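Local structure of 3-hydroxyacyl-thioester dehydratase X (Mycobacterium tuberculosis, 4OOB) at residues A[102-107]-A[122-127]; A[96-101]-A[131-136]; A[70-75]-A[215-220]; A[64-69]-A[171-176]. The protein catalyses the reversible hydration of trans-2-enoyl-CoA thioesters to (3R)-3-hydroxyacyl-CoA, preferring acyl chains of eight to twelve carbons. One frame throughout, in Å; residues are numbered along the deposited sequence.

Interaction 1: residues A[102-107]-A[122-127]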
loop_
_atom_site.group_PDB
_atom_site.type_symbol
_atom_site.label_atom_id
_atom_site.label_comp_id
_atom_site.label_asym_id
_atom_site.label_seq_id
_atom_site.Cartn_x
_atom_site.Cartn_y
_atom_site.Cartn_z
ATOM N N GLY A 102 11.953 14.498 4.153
ATOM C CA GLY A 102 10.860 14.900 5.031
ATOM C C GLY A 102 10.801 14.168 6.345
ATOM O O GLY A 102 11.833 13.724 6.866
ATOM N N LEU A 103 9.584 14.012 6.843
ATOM C CA LEU A 103 9.303 13.465 8.145
ATOM C C LEU A 103 8.490 12.172 7.939
ATOM O O LEU A 103 7.434 12.173 7.317
ATOM C CB LEU A 103 8.541 14.484 8.978
ATOM C CG LEU A 103 9.115 15.221 10.206
ATOM C CD1 LEU A 103 10.642 15.295 10.306
ATOM C CD2 LEU A 103 8.501 16.597 10.385
ATOM N N LEU A 104 9.032 11.078 8.464
ATOM C CA LEU A 104 8.401 9.797 8.412
ATOM C C LEU A 104 7.603 9.669 9.694
ATOM O O LEU A 104 8.069 10.075 10.768
ATOM C CB LEU A 104 9.429 8.634 8.347
ATOM C CG LEU A 104 10.463 8.662 7.227
ATOM C CD1 LEU A 104 11.659 7.758 7.544
ATOM C CD2 LEU A 104 9.830 8.194 5.910
ATOM N N VAL A 105 6.442 9.041 9.564
ATOM C CA VAL A 105 5.651 8.627 10.710
ATOM C C VAL A 105 5.088 7.240 10.457
ATOM O O VAL A 105 4.752 6.896 9.320
ATOM C CB VAL A 105 4.496 9.595 10.960
ATOM C CG1 VAL A 105 3.572 9.659 9.732
ATOM C CG2 VAL A 105 3.732 9.162 12.190
ATOM N N ASP A 106 4.948 6.459 11.510
ATOM C CA ASP A 106 4.349 5.161 11.410
ATOM C C ASP A 106 2.892 5.198 11.828
ATOM O O ASP A 106 2.539 5.749 12.872
ATOM C CB ASP A 106 5.073 4.169 12.303
ATOM C CG ASP A 106 6.467 3.782 11.812
ATOM O OD1 ASP A 106 6.887 4.010 10.637
ATOM O OD2 ASP A 106 7.162 3.225 12.673
ATOM N N LEU A 107 2.041 4.563 11.016
ATOM C CA LEU A 107 0.585 4.450 11.295
ATOM C C LEU A 107 0.268 2.993 11.507
ATOM O O LEU A 107 0.433 2.204 10.605
ATOM C CB LEU A 107 -0.205 4.978 10.118
ATOM C CG LEU A 107 -0.489 6.482 10.013
ATOM C CD1 LEU A 107 0.239 7.304 11.022
ATOM C CD2 LEU A 107 -0.241 7.023 8.619
ATOM N N VAL A 122 1.739 -1.888 9.824
ATOM C CA VAL A 122 2.606 -0.737 9.984
ATOM C C VAL A 122 2.847 -0.130 8.575
ATOM O O VAL A 122 3.380 -0.764 7.647
ATOM C CB VAL A 122 3.945 -1.062 10.659
ATOM C CG1 VAL A 122 4.666 0.229 11.054
ATOM C CG2 VAL A 122 3.767 -1.958 11.921
ATOM N N THR A 123 2.364 1.096 8.440
ATOM C CA THR A 123 2.424 1.838 7.244
ATOM C C THR A 123 3.293 3.028 7.602
ATOM O O THR A 123 3.031 3.723 8.592
ATOM C CB THR A 123 1.031 2.401 6.888
ATOM O OG1 THR A 123 0.167 1.325 6.498
ATOM C CG2 THR A 123 1.126 3.503 5.785
ATOM N N THR A 124 4.262 3.305 6.765
ATOM C CA THR A 124 5.093 4.424 6.971
ATOM C C THR A 124 4.908 5.349 5.796
ATOM O O THR A 124 5.147 4.979 4.652
ATOM C CB THR A 124 6.545 3.931 7.110
ATOM O OG1 THR A 124 6.613 3.131 8.282
ATOM C CG2 THR A 124 7.496 5.036 7.286
ATOM N N PHE A 125 4.476 6.556 6.106
ATOM C CA PHE A 125 4.408 7.644 5.154
ATOM C C PHE A 125 5.520 8.675 5.412
ATOM O O PHE A 125 5.893 8.942 6.568
ATOM C CB PHE A 125 3.024 8.317 5.209
ATOM C CG PHE A 125 2.001 7.649 4.354
ATOM C CD1 PHE A 125 2.090 7.715 2.978
ATOM C CD2 PHE A 125 0.933 6.987 4.910
ATOM C CE1 PHE A 125 1.131 7.111 2.172
ATOM C CE2 PHE A 125 -0.006 6.360 4.109
ATOM C CZ PHE A 125 0.104 6.400 2.745
ATOM N N LEU A 126 6.079 9.166 4.308
ATOM C CA LEU A 126 7.010 10.307 4.257
ATOM C C LEU A 126 6.192 11.538 3.863
ATOM O O LEU A 126 5.571 11.593 2.764
ATOM C CB LEU A 126 8.135 10.093 3.217
ATOM C CG LEU A 126 9.159 11.249 3.048
ATOM C CD1 LEU A 126 10.093 11.366 4.239
ATOM C CD2 LEU A 126 9.972 11.104 1.791
ATOM N N HIS A 127 6.117 12.477 4.796
ATOM C CA HIS A 127 5.520 13.766 4.530
ATOM C C HIS A 127 6.585 14.756 4.122
ATOM O O HIS A 127 7.381 15.211 4.935
ATOM C CB HIS A 127 4.773 14.229 5.752
ATOM C CG HIS A 127 3.632 13.326 6.106
ATOM N ND1 HIS A 127 2.495 13.229 5.329
ATOM C CD2 HIS A 127 3.448 12.481 7.144
ATOM C CE1 HIS A 127 1.661 12.368 5.875
ATOM N NE2 HIS A 127 2.218 11.895 6.972
#

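Interaction 2: residues A[96-101]-A[131-136]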
loop_
_atom_site.group_PDB
_atom_site.type_symbol
_atom_site.label_atom_id
_atom_site.label_comp_id
_atom_site.label_asym_id
_atom_site.label_seq_id
_atom_site.Cartn_x
_atom_site.Cartn_y
_atom_site.Cartn_z
ATOM N N LEU A 96 7.756 9.486 14.826
ATOM C CA LEU A 96 8.174 10.608 13.983
ATOM C C LEU A 96 9.644 10.623 13.897
ATOM O O LEU A 96 10.300 10.671 14.912
ATOM C CB LEU A 96 7.793 11.969 14.535
ATOM C CG LEU A 96 6.629 12.702 13.901
ATOM C CD1 LEU A 96 6.544 12.557 12.372
ATOM C CD2 LEU A 96 5.390 12.139 14.596
ATOM N N ARG A 97 10.174 10.629 12.690
ATOM C CA ARG A 97 11.589 10.914 12.562
ATOM C C ARG A 97 11.914 11.537 11.213
ATOM O O ARG A 97 11.120 11.469 10.233
ATOM C CB ARG A 97 12.452 9.674 12.851
ATOM C CG ARG A 97 12.454 8.554 11.814
ATOM C CD ARG A 97 11.269 7.660 12.041
ATOM N NE ARG A 97 11.214 6.468 11.209
ATOM C CZ ARG A 97 10.085 5.833 10.890
ATOM N NH1 ARG A 97 8.853 6.230 11.281
ATOM N NH2 ARG A 97 10.184 4.800 10.130
ATOM N N GLU A 98 13.099 12.134 11.203
ATOM C CA GLU A 98 13.574 12.949 10.131
ATOM C C GLU A 98 14.146 12.085 9.058
ATOM O O GLU A 98 14.663 11.041 9.318
ATOM C CB GLU A 98 14.636 13.932 10.634
ATOM C CG GLU A 98 14.110 15.285 11.112
ATOM C CD GLU A 98 15.241 16.294 11.286
ATOM O OE1 GLU A 98 16.354 15.890 11.559
ATOM O OE2 GLU A 98 15.018 17.508 11.152
ATOM N N HIS A 99 14.014 12.528 7.836
ATOM C CA HIS A 99 14.552 11.868 6.678
ATOM C C HIS A 99 15.050 13.046 5.812
ATOM O O HIS A 99 14.743 14.188 6.077
ATOM C CB HIS A 99 13.456 11.035 6.035
ATOM C CG HIS A 99 13.829 10.416 4.732
ATOM N ND1 HIS A 99 14.032 9.058 4.585
ATOM C CD2 HIS A 99 14.002 10.951 3.505
ATOM C CE1 HIS A 99 14.327 8.779 3.328
ATOM N NE2 HIS A 99 14.324 9.917 2.653
ATOM N N ARG A 100 15.879 12.763 4.842
ATOM C CA ARG A 100 16.431 13.758 3.963
ATOM C C ARG A 100 15.345 14.597 3.194
ATOM O O ARG A 100 15.569 15.780 2.835
ATOM C CB ARG A 100 17.326 13.017 2.977
ATOM C CG ARG A 100 18.075 13.899 1.987
ATOM C CD ARG A 100 18.910 13.020 1.069
ATOM N NE ARG A 100 19.445 13.775 -0.051
ATOM C CZ ARG A 100 18.880 13.892 -1.244
ATOM N NH1 ARG A 100 17.727 13.284 -1.557
ATOM N NH2 ARG A 100 19.492 14.644 -2.137
ATOM N N ARG A 101 14.195 13.969 2.952
ATOM C CA ARG A 101 13.181 14.483 2.089
ATOM C C ARG A 101 11.913 14.739 2.850
ATOM O O ARG A 101 10.918 15.162 2.272
ATOM C CB ARG A 101 12.979 13.527 0.903
ATOM C CG ARG A 101 14.049 13.770 -0.150
ATOM C CD ARG A 101 14.194 12.704 -1.199
ATOM N NE ARG A 101 12.939 12.269 -1.736
ATOM C CZ ARG A 101 12.497 11.006 -1.757
ATOM N NH1 ARG A 101 13.237 10.003 -1.292
ATOM N NH2 ARG A 101 11.304 10.747 -2.297
ATOM N N THR A 131 14.225 19.047 6.174
ATOM C CA THR A 131 14.637 18.728 7.545
ATOM C C THR A 131 16.131 19.046 7.717
ATOM O O THR A 131 16.829 19.281 6.735
ATOM C CB THR A 131 14.457 17.227 7.820
ATOM O OG1 THR A 131 15.490 16.475 7.151
ATOM C CG2 THR A 131 13.071 16.741 7.345
ATOM N N SER A 132 16.630 18.950 8.944
ATOM C CA SER A 132 18.074 19.043 9.204
ATOM C C SER A 132 18.912 17.944 8.539
ATOM O O SER A 132 20.104 17.933 8.729
ATOM C CB SER A 132 18.336 18.929 10.701
ATOM O OG SER A 132 18.259 17.554 11.103
ATOM N N LEU A 133 18.305 16.989 7.827
ATOM C CA LEU A 133 19.049 15.945 7.126
ATOM C C LEU A 133 19.057 16.237 5.623
ATOM O O LEU A 133 19.610 15.466 4.851
ATOM C CB LEU A 133 18.403 14.553 7.393
ATOM C CG LEU A 133 18.961 13.530 8.377
ATOM C CD1 LEU A 133 19.541 14.179 9.632
ATOM C CD2 LEU A 133 17.920 12.469 8.758
ATOM N N SER A 134 18.450 17.349 5.211
ATOM C CA SER A 134 18.248 17.616 3.800
ATOM C C SER A 134 19.542 18.029 3.077
ATOM O O SER A 134 19.689 17.799 1.865
ATOM C CB SER A 134 17.136 18.652 3.594
ATOM O OG SER A 134 15.863 18.157 4.044
ATOM N N GLY A 135 20.464 18.650 3.809
ATOM C CA GLY A 135 21.847 18.819 3.329
ATOM C C GLY A 135 22.481 17.479 3.650
ATOM O O GLY A 135 22.669 17.147 4.836
ATOM N N GLU A 136 22.740 16.681 2.618
ATOM C CA GLU A 136 23.161 15.311 2.783
ATOM C C GLU A 136 22.753 14.562 1.557
ATOM O O GLU A 136 21.619 14.703 1.095
ATOM C CB GLU A 136 22.526 14.654 3.983
ATOM C CG GLU A 136 22.410 13.142 3.918
ATOM C CD GLU A 136 21.962 12.591 5.250
ATOM O OE1 GLU A 136 22.487 13.110 6.260
ATOM O OE2 GLU A 136 21.088 11.679 5.295
#

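Interaction 3: residues A[70-75]-A[215-220]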
loop_
_atom_site.group_PDB
_atom_site.type_symbol
_atom_site.label_atom_id
_atom_site.label_comp_id
_atom_site.label_asym_id
_atom_site.label_seq_id
_atom_site.Cartn_x
_atom_site.Cartn_y
_atom_site.Cartn_z
ATOM N N HIS A 70 4.318 7.003 0.237
ATOM C CA HIS A 70 4.302 5.767 0.977
ATOM C C HIS A 70 5.700 5.079 0.804
ATOM O O HIS A 70 6.113 4.700 -0.296
ATOM C CB HIS A 70 3.134 4.901 0.468
ATOM C CG HIS A 70 2.781 3.785 1.370
ATOM N ND1 HIS A 70 1.681 2.978 1.175
ATOM C CD2 HIS A 70 3.379 3.332 2.486
ATOM C CE1 HIS A 70 1.625 2.071 2.127
ATOM N NE2 HIS A 70 2.660 2.251 2.919
ATOM N N THR A 71 6.408 4.875 1.906
ATOM C CA THR A 71 7.742 4.312 1.810
ATOM C C THR A 71 7.786 2.826 2.170
ATOM O O THR A 71 8.553 2.120 1.559
ATOM C CB THR A 71 8.726 5.073 2.699
ATOM O OG1 THR A 71 8.159 5.177 3.986
ATOM C CG2 THR A 71 8.983 6.551 2.160
ATOM N N GLU A 72 6.942 2.370 3.107
ATOM C CA GLU A 72 6.985 1.021 3.644
ATOM C C GLU A 72 5.655 0.571 4.185
ATOM O O GLU A 72 4.851 1.371 4.704
ATOM C CB GLU A 72 8.012 0.907 4.767
ATOM C CG GLU A 72 9.258 0.170 4.326
ATOM C CD GLU A 72 10.337 0.071 5.371
ATOM O OE1 GLU A 72 11.472 0.471 5.027
ATOM O OE2 GLU A 72 10.075 -0.426 6.492
ATOM N N ASN A 73 5.434 -0.733 4.087
ATOM C CA ASN A 73 4.222 -1.328 4.584
ATOM C C ASN A 73 4.455 -2.739 5.038
ATOM O O ASN A 73 4.982 -3.547 4.256
ATOM C CB ASN A 73 3.143 -1.343 3.509
ATOM C CG ASN A 73 1.758 -1.233 4.109
ATOM O OD1 ASN A 73 0.981 -2.209 4.164
ATOM N ND2 ASN A 73 1.451 -0.067 4.593
ATOM N N HIS A 74 4.052 -3.038 6.270
ATOM C CA HIS A 74 4.221 -4.376 6.823
ATOM C C HIS A 74 2.875 -4.843 7.319
ATOM O O HIS A 74 2.259 -4.213 8.212
ATOM C CB HIS A 74 5.240 -4.413 7.968
ATOM C CG HIS A 74 6.583 -3.927 7.565
ATOM N ND1 HIS A 74 7.516 -4.741 6.960
ATOM C CD2 HIS A 74 7.130 -2.692 7.621
ATOM C CE1 HIS A 74 8.596 -4.031 6.692
ATOM N NE2 HIS A 74 8.377 -2.781 7.063
ATOM N N ILE A 75 2.394 -5.920 6.703
ATOM C CA ILE A 75 1.072 -6.459 7.051
ATOM C C ILE A 75 1.343 -7.805 7.674
ATOM O O ILE A 75 2.088 -8.605 7.111
ATOM C CB ILE A 75 0.194 -6.625 5.800
ATOM C CG1 ILE A 75 -0.395 -5.274 5.407
ATOM C CG2 ILE A 75 -0.920 -7.655 6.014
ATOM C CD1 ILE A 75 -0.872 -5.229 3.948
ATOM N N SER A 215 5.808 -7.734 3.631
ATOM C CA SER A 215 6.660 -6.551 3.816
ATOM C C SER A 215 7.083 -5.965 2.506
ATOM O O SER A 215 7.688 -6.640 1.683
ATOM C CB SER A 215 7.938 -6.922 4.555
ATOM O OG SER A 215 7.591 -7.302 5.876
ATOM N N VAL A 216 6.758 -4.697 2.332
ATOM C CA VAL A 216 7.001 -3.993 1.122
ATOM C C VAL A 216 7.841 -2.771 1.433
ATOM O O VAL A 216 7.565 -1.993 2.344
ATOM C CB VAL A 216 5.673 -3.531 0.466
ATOM C CG1 VAL A 216 5.951 -2.705 -0.779
ATOM C CG2 VAL A 216 4.824 -4.732 0.086
ATOM N N ARG A 217 8.843 -2.597 0.613
ATOM C CA ARG A 217 9.670 -1.401 0.608
ATOM C C ARG A 217 9.432 -0.669 -0.728
ATOM O O ARG A 217 9.656 -1.261 -1.791
ATOM C CB ARG A 217 11.132 -1.863 0.728
ATOM C CG ARG A 217 12.033 -1.028 1.605
ATOM C CD ARG A 217 12.208 0.401 1.064
ATOM N NE ARG A 217 12.294 1.361 2.179
ATOM C CZ ARG A 217 12.177 2.683 2.081
ATOM N NH1 ARG A 217 11.974 3.271 0.909
ATOM N NH2 ARG A 217 12.257 3.413 3.185
ATOM N N PHE A 218 9.013 0.597 -0.702
ATOM C CA PHE A 218 8.818 1.376 -1.965
ATOM C C PHE A 218 10.015 2.279 -2.333
ATOM O O PHE A 218 10.594 2.914 -1.483
ATOM C CB PHE A 218 7.571 2.248 -1.897
ATOM C CG PHE A 218 6.291 1.482 -1.724
ATOM C CD1 PHE A 218 5.725 0.816 -2.792
ATOM C CD2 PHE A 218 5.653 1.464 -0.522
ATOM C CE1 PHE A 218 4.545 0.147 -2.677
ATOM C CE2 PHE A 218 4.461 0.785 -0.354
ATOM C CZ PHE A 218 3.886 0.140 -1.443
ATOM N N ALA A 219 10.382 2.334 -3.602
ATOM C CA ALA A 219 11.562 3.099 -4.015
ATOM C C ALA A 219 11.175 4.058 -5.128
ATOM O O ALA A 219 10.572 5.059 -4.843
ATOM C CB ALA A 219 12.710 2.172 -4.394
ATOM N N LYS A 220 11.462 3.753 -6.377
ATOM C CA LYS A 220 11.182 4.722 -7.482
ATOM C C LYS A 220 9.682 4.805 -7.696
ATOM O O LYS A 220 9.038 3.754 -7.788
ATOM C CB LYS A 220 11.796 4.287 -8.821
ATOM C CG LYS A 220 13.324 4.127 -8.790
ATOM C CD LYS A 220 14.079 5.441 -8.952
ATOM C CE LYS A 220 14.677 5.579 -10.355
ATOM N NZ LYS A 220 15.227 6.956 -10.588
#

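Interaction 4: residues A[64-69]-A[171-176]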
loop_
_atom_site.group_PDB
_atom_site.type_symbol
_atom_site.label_atom_id
_atom_site.label_comp_id
_atom_site.label_asym_id
_atom_site.label_seq_id
_atom_site.Cartn_x
_atom_site.Cartn_y
_atom_site.Cartn_z
ATOM N N ALA A 64 -4.393 10.474 1.398
ATOM C CA ALA A 64 -3.096 10.640 2.022
ATOM C C ALA A 64 -2.828 12.112 1.816
ATOM O O ALA A 64 -3.366 12.720 0.893
ATOM C CB ALA A 64 -2.043 9.769 1.349
ATOM N N ALA A 65 -2.042 12.703 2.705
ATOM C CA ALA A 65 -1.716 14.139 2.573
ATOM C C ALA A 65 -1.121 14.298 1.201
ATOM O O ALA A 65 -0.407 13.377 0.663
ATOM C CB ALA A 65 -0.732 14.626 3.652
ATOM N N MET A 66 -1.404 15.453 0.622
ATOM C CA MET A 66 -1.083 15.683 -0.757
ATOM C C MET A 66 0.419 15.595 -0.864
ATOM O O MET A 66 1.163 16.117 -0.050
ATOM C CB MET A 66 -1.626 17.036 -1.210
ATOM C CG MET A 66 -1.854 17.121 -2.712
ATOM S SD MET A 66 -2.510 18.733 -3.180
ATOM C CE MET A 66 -3.947 18.989 -2.169
ATOM N N GLY A 67 0.895 14.863 -1.828
ATOM C CA GLY A 67 2.319 14.768 -1.971
ATOM C C GLY A 67 3.057 13.742 -1.104
ATOM O O GLY A 67 4.164 13.325 -1.557
ATOM N N ALA A 68 2.488 13.376 0.101
ATOM C CA ALA A 68 2.966 12.250 0.935
ATOM C C ALA A 68 3.410 11.105 0.072
ATOM O O ALA A 68 2.834 10.842 -0.977
ATOM C CB ALA A 68 1.882 11.719 1.824
ATOM N N ILE A 69 4.400 10.390 0.543
ATOM C CA ILE A 69 4.944 9.289 -0.225
ATOM C C ILE A 69 4.925 8.093 0.702
ATOM O O ILE A 69 5.425 8.179 1.808
ATOM C CB ILE A 69 6.382 9.604 -0.662
ATOM C CG1 ILE A 69 6.403 10.879 -1.524
ATOM C CG2 ILE A 69 7.018 8.390 -1.377
ATOM C CD1 ILE A 69 7.831 11.342 -1.904
ATOM N N HIS A 171 -7.727 9.300 -2.160
ATOM C CA HIS A 171 -7.852 10.188 -3.328
ATOM C C HIS A 171 -6.738 11.285 -3.427
ATOM O O HIS A 171 -6.938 12.264 -4.101
ATOM C CB HIS A 171 -9.227 10.913 -3.337
ATOM C CG HIS A 171 -10.408 10.022 -3.601
ATOM N ND1 HIS A 171 -11.069 9.323 -2.603
ATOM C CD2 HIS A 171 -11.068 9.744 -4.747
ATOM C CE1 HIS A 171 -12.058 8.633 -3.131
ATOM N NE2 HIS A 171 -12.089 8.892 -4.425
ATOM N N ASN A 172 -5.604 11.119 -2.759
ATOM C CA ASN A 172 -4.476 12.064 -2.860
ATOM C C ASN A 172 -4.255 12.344 -4.340
ATOM O O ASN A 172 -3.923 11.425 -5.124
ATOM C CB ASN A 172 -3.253 11.462 -2.152
ATOM C CG ASN A 172 -1.962 12.215 -2.377
ATOM O OD1 ASN A 172 -1.947 13.276 -2.889
ATOM N ND2 ASN A 172 -0.853 11.609 -1.980
ATOM N N PRO A 173 -4.521 13.608 -4.754
ATOM C CA PRO A 173 -4.545 13.996 -6.178
ATOM C C PRO A 173 -3.218 13.974 -6.933
ATOM O O PRO A 173 -3.202 14.336 -8.146
ATOM C CB PRO A 173 -5.095 15.415 -6.146
ATOM C CG PRO A 173 -4.789 15.944 -4.799
ATOM C CD PRO A 173 -4.667 14.778 -3.866
ATOM N N ILE A 174 -2.108 13.630 -6.271
ATOM C CA ILE A 174 -0.858 13.422 -7.035
ATOM C C ILE A 174 -0.939 12.157 -7.898
ATOM O O ILE A 174 -0.134 11.988 -8.773
ATOM C CB ILE A 174 0.398 13.292 -6.180
ATOM C CG1 ILE A 174 0.309 11.961 -5.382
ATOM C CG2 ILE A 174 0.597 14.498 -5.255
ATOM C CD1 ILE A 174 1.442 11.749 -4.424
ATOM N N HIS A 175 -1.880 11.262 -7.636
ATOM C CA HIS A 175 -2.127 10.067 -8.497
ATOM C C HIS A 175 -3.095 10.309 -9.649
ATOM O O HIS A 175 -3.166 9.495 -10.549
ATOM C CB HIS A 175 -2.692 8.943 -7.642
ATOM C CG HIS A 175 -1.888 8.697 -6.429
ATOM N ND1 HIS A 175 -2.392 8.853 -5.153
ATOM C CD2 HIS A 175 -0.584 8.390 -6.289
ATOM C CE1 HIS A 175 -1.440 8.613 -4.282
ATOM N NE2 HIS A 175 -0.336 8.333 -4.948
ATOM N N THR A 176 -3.833 11.434 -9.633
ATOM C CA THR A 176 -4.893 11.690 -10.635
ATOM C C THR A 176 -4.840 13.049 -11.360
ATOM O O THR A 176 -5.349 13.152 -12.472
ATOM C CB THR A 176 -6.293 11.513 -10.015
ATOM O OG1 THR A 176 -6.479 12.486 -8.999
ATOM C CG2 THR A 176 -6.397 10.152 -9.364
#

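Interaction 1: residues A[102-107]-A[122-127]
Residues 102-107 and 122-127 are the two antiparallel arms of a beta hairpin, paired from Leu103-His127 to Leu107-Thr123 in the large sheet of a hotdog fold. Leu103, Val105 and Leu107 form the hydrogen-bonded pairs with His127, Phe125 and Thr123. Val105 N reaches Phe125 O at 3.0 Å and Leu107 N reaches Thr123 O at 2.7 Å. In the non-hydrogen-bonded rows the fit is close enough for CA-H...O contacts, such as Leu104 CA to Phe125 O at 3.2 Å.

On one face Asp106 and Thr124 run alongside each other with their ends in the same direction. Thr124 OG1, beside its own backbone N (chi1 -64°), donates to Asp106 OD1 at 2.5 Å from above the carboxylate plane. Arg97 forms a salt bridge to the same oxygen and Asn95 hydrogen-bonds to OD2, so the buried carboxylate is held at both oxygens, and Arg97 probably stabilises its negative charge. Further along this face, Leu104 CD2 slants across to Leu126 CD1 at 3.6 Å.

The other face includes Val105, Leu107, Thr123, Phe125 and His127. Leu107 CD2 lies in the plane of the Phe125 ring at its edge, 3.9 Å from Phe125 CD2, with the Leu107 side chain roughly square to that of Phe125. Val105 CG1 comes up to the edge of the His127 ring, 3.8 Å from NE2.

Helix 43-57 covers this face, with Val52 and Met53 on Leu107, Phe49 on Phe125 and Phe45 on Thr123. Strand 86-99 flanks the hairpin beyond 102-107, and strand 69-77 beyond 122-127.

Interaction 2: residues A[96-101]-A[131-136]
The side chains of Glu98 and Thr131 pass each other head to tail, which brings the Glu98 carboxylate to the start of a type I turn running from Thr131 to Ser134. Beyond CG the Glu98 chain is extended, and its two oxygens grip the same residue: Ser132 OG donates to OE1 at 2.6 Å on the syn side, close to the carboxylate plane, while Ser132 N donates to OE2 at 3.1 Å from well above that plane.

The Thr131 hydroxyl goes to the strand backbone. With OG1 between the backbone N and the carbonyl carbon (chi1 74°), it donates to His99 O at 2.6 Å; accepting from Leu133 N, two residues on, the same OG1 forms an ST turn. Leu133 points toward the strand and lays CD2 against Glu98 O at 3.6 Å.

Arg100 reaches along the turn rather than into it. Its chain is straight from CG to NE, with CG anti to the backbone N (chi1 -177°). CG passes Leu133 O at 3.6 Å, and NE then donates to Glu136 O at 2.6 Å, the acceptor lying in the guanidinium plane. Ser134 OG, which accepts from Thr131 N, sits 2.7 Å from Arg100 O.

The contact lies at the surface, where the loop following strand 116-128 folds back over the end of strand 86-99. Strand 102-113 is the adjoining neighbour: Glu98 touches Leu103, and His99 packs on Leu104 and on Leu126 of strand 116-128.

Interaction 3: residues A[70-75]-A[215-220]
Asn73 and Val216 form the hydrogen-bonded pair of this antiparallel contact, with Asn73 N to Val216 O at 3.0 Å and Val216 N to Asn73 O at 2.9 Å. A third backbone bond runs from Phe218 N to Thr71 O. Glu72-Arg217 and His74-Ser215 are the non-hydrogen-bonded pairs on either side. Thr71 and Glu72 together face Thr124 of the next strand, a classic beta bulge, and Thr71 OG1 bonds to Thr124 O.

Polar side chains line the face carrying Glu72, His74, Ser215 and Arg217. Arg217 NE meets Glu72 OE1 at 3.1 Å in a salt bridge that uses the anti lone pair, carboxylate and guanidinium planes standing 79° apart. The bent Arg217 chain also lays one face of its guanidinium over Thr71 O. Glu72 OE2 accepts from His74 NE2 at 3.0 Å, nearly in the imidazole plane, and His74 ND1 is hydrogen-bonded to Ser215 OG at 2.8 Å. The ring is thus held at both nitrogens.

Strand 69-77 is fifth from one edge of the ten-stranded sheet and strand 212-218 fifth from the other, so this pairing is the seam between two five-stranded halves, consistent with the double hotdog of hydratase 2 enzymes.

Aromatic packing lies at the Phe218 end. Phe218 CG is anti to its carbonyl carbon (chi1 -62°), and CE2 sits over the centre of the His70 ring, an edge-to-face pair with planes at 50°. Phe125 also meets the His70 ring, and Met194 of helix 193-199 touches it.

Interaction 4: residues A[64-69]-A[171-176]
A type II turn from Ala65 to Ala68 lies against a type I turn from Asn172 to His175, with Gly67 CA and Ile174 CA 6.1 Å apart. Asn172 points toward the 64-69 loop. Its CG is anti to the backbone N (chi1 170°), which carries OD1 between the two loops, where it takes weak hydrogen bonds from Gly67 N at 3.4 Å and, within its own turn, from Ile174 N. CB of Asn172 rests on Ala64 O at 3.3 Å.

The sequence here, Gly-Asp-X-Asn-Pro-X-His, is the hydratase 2 motif of the MaoC family; in relatives it carries the catalytic Asp and His, so the contact probably borders the active site. Asp170 OD1 accepts from Ala64 N, a second tie between the loops, and from Asn172 N in its own loop.

Met66 CG makes an apolar contact with Pro173 CG at 3.8 Å. The Ile174 methyls lie against backbone, CG2 at 3.5 Å from Gly67 N and CD1 at 3.8 Å from Ala68 O. CG1 of Ile174 lies over one face of the His175 ring, which also stacks with His192. Across the first loop, His127 of strand 116-128 touches Ala65 and Ala68.

How the interactions relate
From the N terminus, residues 64-69 open interaction 4 and run straight into 70-75, the first strand of interaction 3. Residues 96-101 and 102-107 then follow each other as the first arms of interactions 2 and 1. The hairpin of interaction 1 closes first, at 122-127; interaction 2 closes round it at 131-136. Both lie within the longer loops of interaction 4, closed at 171-176, and interaction 3, closed at 215-220, and these last two cross. Interactions 1 and 3 share the sheet through neighbouring strands 116-128 and 69-77. Interaction 2 joins the loop after strand 116-128 to the end of strand 86-99 at the surface, and interaction 4 joins the loop before strand 69-77 to the hydratase motif.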